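Local coordinates for protein pollen allergen Phl p 6 (PDB 6TRK) that acts as a grass pollen allergen of timothy grass, a four-helix protein of the Poa p IX/Phl p VI family whose biological role remains uncertain, at residues A69-N72 with A73-A77; D32-K35 with T36-A39. The protein carries 1 engineered substitution. All blocks are in the same frame, centred on the assembly; numbering follows the deposited sequence. Where two conformers were deposited one is given.

Contact 1. Residues A69-N72 with A73-A77. With ZN (zinc ion), chain D.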
loop_
_atom_site.group_PDB
_atom_site.type_symbol
_atom_site.label_atom_id
_atom_site.label_comp_id
_atom_site.label_asym_id
_atom_site.label_seq_id
_atom_site.Cartn_x
_atom_site.Cartn_y
_atom_site.Cartn_z
ATOM N N ALA A 69 -4.376 3.860 7.064
ATOM C CA ALA A 69 -4.904 4.994 6.306
ATOM C C ALA A 69 -5.744 4.514 5.123
ATOM O O ALA A 69 -6.843 5.024 4.847
ATOM C CB ALA A 69 -3.750 5.860 5.797
ATOM N N ALA A 70 -5.202 3.538 4.391
ATOM C CA ALA A 70 -5.864 3.029 3.201
ATOM C C ALA A 70 -7.097 2.189 3.521
ATOM O O ALA A 70 -8.151 2.383 2.910
ATOM C CB ALA A 70 -4.858 2.198 2.398
ATOM N N TYR A 71 -6.972 1.242 4.458
ATOM C CA TYR A 71 -8.097 0.395 4.817
ATOM C C TYR A 71 -9.238 1.223 5.384
ATOM O O TYR A 71 -10.404 1.010 5.042
ATOM C CB TYR A 71 -7.660 -0.657 5.820
ATOM C CG TYR A 71 -8.821 -1.534 6.241
ATOM C CD1 TYR A 71 -9.132 -2.681 5.522
ATOM C CD2 TYR A 71 -9.616 -1.195 7.325
ATOM C CE1 TYR A 71 -10.192 -3.475 5.887
ATOM C CE2 TYR A 71 -10.693 -1.999 7.702
ATOM C CZ TYR A 71 -10.971 -3.128 6.971
ATOM O OH TYR A 71 -12.029 -3.926 7.322
ATOM N N ASN A 72 -8.906 2.240 6.200
ATOM C CA ASN A 72 -9.972 3.020 6.803
ATOM C C ASN A 72 -10.649 3.930 5.784
ATOM O O ASN A 72 -11.870 4.117 5.829
ATOM C CB ASN A 72 -9.451 3.814 8.003
ATOM C CG ASN A 72 -9.200 2.946 9.231
ATOM O OD1 ASN A 72 -9.948 2.013 9.521
ATOM N ND2 ASN A 72 -8.162 3.259 9.976
ATOM N N ALA A 73 -9.894 4.502 4.829
ATOM C CA ALA A 73 -10.544 5.302 3.800
ATOM C C ALA A 73 -11.496 4.442 2.976
ATOM O O ALA A 73 -12.616 4.866 2.662
ATOM C CB ALA A 73 -9.473 5.953 2.908
ATOM N N ALA A 74 -11.071 3.221 2.639
ATOM C CA ALA A 74 -11.937 2.312 1.901
ATOM C C ALA A 74 -13.137 1.883 2.738
ATOM O O ALA A 74 -14.249 1.797 2.217
ATOM C CB ALA A 74 -11.127 1.092 1.438
ATOM N N ASP A 75 -12.930 1.659 4.036
ATOM C CA ASP A 75 -14.006 1.226 4.929
ATOM C C ASP A 75 -15.173 2.207 4.915
ATOM O O ASP A 75 -16.338 1.789 4.854
ATOM C CB ASP A 75 -13.456 1.043 6.349
ATOM C CG ASP A 75 -14.428 0.400 7.330
ATOM O OD1 ASP A 75 -15.309 -0.362 6.922
ATOM O OD2 ASP A 75 -14.215 0.668 8.548
ATOM N N HIS A 76 -14.880 3.512 4.933
ATOM C CA HIS A 76 -15.917 4.538 4.973
ATOM C C HIS A 76 -16.455 4.932 3.607
ATOM O O HIS A 76 -17.536 5.520 3.538
ATOM C CB HIS A 76 -15.387 5.766 5.724
ATOM C CG HIS A 76 -15.181 5.513 7.181
ATOM N ND1 HIS A 76 -16.200 5.635 8.108
ATOM C CD2 HIS A 76 -14.102 5.070 7.865
ATOM C CE1 HIS A 76 -15.750 5.291 9.303
ATOM N NE2 HIS A 76 -14.476 4.963 9.188
ATOM N N ALA A 77 -15.781 4.566 2.522
ATOM C CA ALA A 77 -16.240 4.892 1.183
ATOM C C ALA A 77 -17.459 4.063 0.780
ATOM O O ALA A 77 -17.626 2.915 1.202
ATOM C CB ALA A 77 -15.118 4.650 0.173
HETATM ZN ZN ZN D . -13.354 4.069 10.569
HETATM O O HOH W 1 -12.508 2.474 9.475
#
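A73 N, A74 N, D75 N and H76 N bond to A69 O, A70 O, Y71 O and N72 O, one turn back, closing the last turns of helix 60-76. The bond from A74 N to A70 O is the straightest, with an N-H...O angle of 165°; that from D75 N to Y71 O is the shortest at 2.8 Å but more bent. A77 is the first residue to leave helical geometry. Two of the carbonyls at this end, A74 O and A77 O, take hydrogen bonds from K82 NZ at the start of helix 82-98.

On the polar side N72, D75 and H76 gather round a zinc ion. H76 NE2 binds it directly at 2.0 Å. The same ring turns its CD2 edge to N72 O, which lies near the ring plane 3.2 Å from CD2; CG stands beside the backbone N (chi1 -68°), which places the imidazole alongside the preceding turn. N72 and D75 reach the metal through a water ligand: this water, 2.1 Å from the zinc, donates to N72 OD1 at 2.6 Å and to D75 OD2 at 2.7 Å. On helix 82-98, A70 touches F86 and F90, A73 touches H89 and A74 touches F86.

With one direct protein ligand, a bound water and two second-shell acceptors, the helix end forms a small metal-binding patch; the zinc probably polarises its water and strengthens both of the bonds that water donates.

Contact 2. Residues D32-K35 with T36-A39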
loop_
_atom_site.group_PDB
_atom_site.type_symbol
_atom_site.label_atom_id
_atom_site.label_comp_id
_atom_site.label_asym_id
_atom_site.label_seq_id
_atom_site.Cartn_x
_atom_site.Cartn_y
_atom_site.Cartn_z
ATOM N N ASP A 32 -16.581 -5.713 -8.289
ATOM C CA ASP A 32 -15.736 -6.754 -7.725
ATOM C C ASP A 32 -14.289 -6.324 -7.567
ATOM O O ASP A 32 -13.497 -7.079 -7.002
ATOM C CB ASP A 32 -15.828 -8.007 -8.588
ATOM C CG ASP A 32 -17.256 -8.502 -8.741
ATOM O OD1 ASP A 32 -17.901 -8.766 -7.714
ATOM O OD2 ASP A 32 -17.722 -8.614 -9.899
ATOM N N LYS A 33 -13.923 -5.116 -8.013
ATOM C CA LYS A 33 -12.513 -4.732 -7.994
ATOM C C LYS A 33 -11.946 -4.676 -6.576
ATOM O O LYS A 33 -10.840 -5.168 -6.316
ATOM C CB LYS A 33 -12.321 -3.383 -8.679
ATOM C CG LYS A 33 -12.437 -3.413 -10.223
ATOM C CD LYS A 33 -12.138 -2.023 -10.789
ATOM C CE LYS A 33 -12.521 -1.924 -12.277
ATOM N NZ LYS A 33 -11.568 -2.710 -13.043
ATOM N N TYR A 34 -12.669 -4.060 -5.637
ATOM C CA TYR A 34 -12.059 -3.903 -4.323
ATOM C C TYR A 34 -11.817 -5.252 -3.649
ATOM O O TYR A 34 -10.739 -5.475 -3.065
ATOM C CB TYR A 34 -12.893 -2.995 -3.425
ATOM C CG TYR A 34 -12.239 -2.813 -2.079
ATOM C CD1 TYR A 34 -10.971 -2.284 -1.972
ATOM C CD2 TYR A 34 -12.889 -3.206 -0.911
ATOM C CE1 TYR A 34 -10.362 -2.133 -0.773
ATOM C CE2 TYR A 34 -12.258 -3.044 0.312
ATOM C CZ TYR A 34 -11.001 -2.506 0.355
ATOM O OH TYR A 34 -10.356 -2.331 1.569
ATOM N N LYS A 35 -12.803 -6.161 -3.709
ATOM C CA LYS A 35 -12.645 -7.469 -3.077
ATOM C C LYS A 35 -11.508 -8.257 -3.707
ATOM O O LYS A 35 -10.761 -8.947 -3.004
ATOM C CB LYS A 35 -13.950 -8.248 -3.167
ATOM C CG LYS A 35 -13.962 -9.582 -2.460
ATOM C CD LYS A 35 -15.193 -10.462 -2.843
ATOM C CE LYS A 35 -16.358 -9.706 -3.529
ATOM N NZ LYS A 35 -16.417 -9.819 -5.041
ATOM N N THR A 36 -11.363 -8.160 -5.039
ATOM C CA THR A 36 -10.276 -8.831 -5.743
ATOM C C THR A 36 -8.927 -8.249 -5.348
ATOM O O THR A 36 -7.984 -8.986 -5.013
ATOM C CB THR A 36 -10.514 -8.717 -7.255
ATOM O OG1 THR A 36 -11.722 -9.430 -7.635
ATOM C CG2 THR A 36 -9.324 -9.235 -8.051
ATOM N N PHE A 37 -8.823 -6.919 -5.369
ATOM C CA PHE A 37 -7.583 -6.253 -4.983
ATOM C C PHE A 37 -7.194 -6.613 -3.550
ATOM O O PHE A 37 -6.034 -6.936 -3.251
ATOM C CB PHE A 37 -7.763 -4.723 -5.112
ATOM C CG PHE A 37 -6.751 -3.948 -4.339
ATOM C CD1 PHE A 37 -5.510 -3.689 -4.874
ATOM C CD2 PHE A 37 -7.004 -3.515 -3.061
ATOM C CE1 PHE A 37 -4.547 -2.998 -4.173
ATOM C CE2 PHE A 37 -6.023 -2.854 -2.318
ATOM C CZ PHE A 37 -4.815 -2.585 -2.875
ATOM N N GLU A 38 -8.161 -6.537 -2.644
ATOM C CA GLU A 38 -7.872 -6.733 -1.238
ATOM C C GLU A 38 -7.368 -8.143 -0.963
ATOM O O GLU A 38 -6.442 -8.333 -0.159
ATOM C CB GLU A 38 -9.111 -6.432 -0.413
ATOM C CG GLU A 38 -8.797 -6.234 1.040
ATOM C CD GLU A 38 -8.801 -7.528 1.815
ATOM O OE1 GLU A 38 -8.255 -7.541 2.938
ATOM O OE2 GLU A 38 -9.339 -8.531 1.298
ATOM N N ALA A 39 -7.949 -9.143 -1.627
ATOM C CA ALA A 39 -7.482 -10.514 -1.457
ATOM C C ALA A 39 -6.061 -10.694 -1.971
ATOM O O ALA A 39 -5.255 -11.398 -1.350
ATOM C CB ALA A 39 -8.430 -11.467 -2.166
HETATM O O HOH W 2 -11.158 -9.489 -0.440
HETATM O O HOH W 3 -13.872 -10.518 -6.113
#
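D32 O accepts the backbone N of T36 at 3.1 Å, and T36 OG1 lies 3.0 Å from the same oxygen. OG1 sits beside its own backbone N (chi1 -65°), the torsion that brings the hydroxyl back over the preceding turn, and is also hydrogen-bonded to water 3 at 2.9 Å. That water accepts from K35 NZ at 2.8 Å and so joins the lysine to the threonine. K35 NZ also makes a salt bridge to D32 OD1, a long, weak bond of 3.2 Å, its chain bending at the third and fourth torsions to curl back along the helix.

The remaining turns are regular: F37 N meets K33 O with an N-H...O angle of 170°, E38 N meets Y34 O, and A39 N meets K35 O. K35 O has a second donor in water 2, at 2.7 Å, and the same water donates to E38 OE2, linking the carboxylate to the backbone one turn back.

Y34 and F37 form the apolar side. E38 CB lies over one face of the Y34 ring, while F37 CD2 approaches that ring obliquely, 4.3 Å from Y34 CE1. F37 then enters the interior, meeting F86 and Y83 edge-to-face, as Y34 packs on the same helix 82-98. K33 NZ is bonded to T25 O and V28 O in the preceding loop.

The first turns of helix 30-55 are therefore amphipathic: a weak salt bridge and waters tie the polar side chains together on the exposed side, while Y34 and F37 seat the other side against helix 82-98, F37 also against helix 2-23.

Overall arrangement
Both contacts are single-helix segments of the four-helix bundle, contact 2 near the start of helix 30-55 and contact 1 at the end of helix 60-76, with centres about 13 Å apart. They touch where Y34 OH packs against A74 CB at 3.5 Å, and both rest on F86 of helix 82-98. Contact 1 is partly buried and meets that helix through small alanine methyls, whereas contact 2 lies more at the surface and sends in the buried ring of F37 and the partly exposed ring of Y34. Their polar sides differ too: residues 69-77 arrange theirs round a metal ion, residues 32-39 rely on a weak salt bridge and bridging waters.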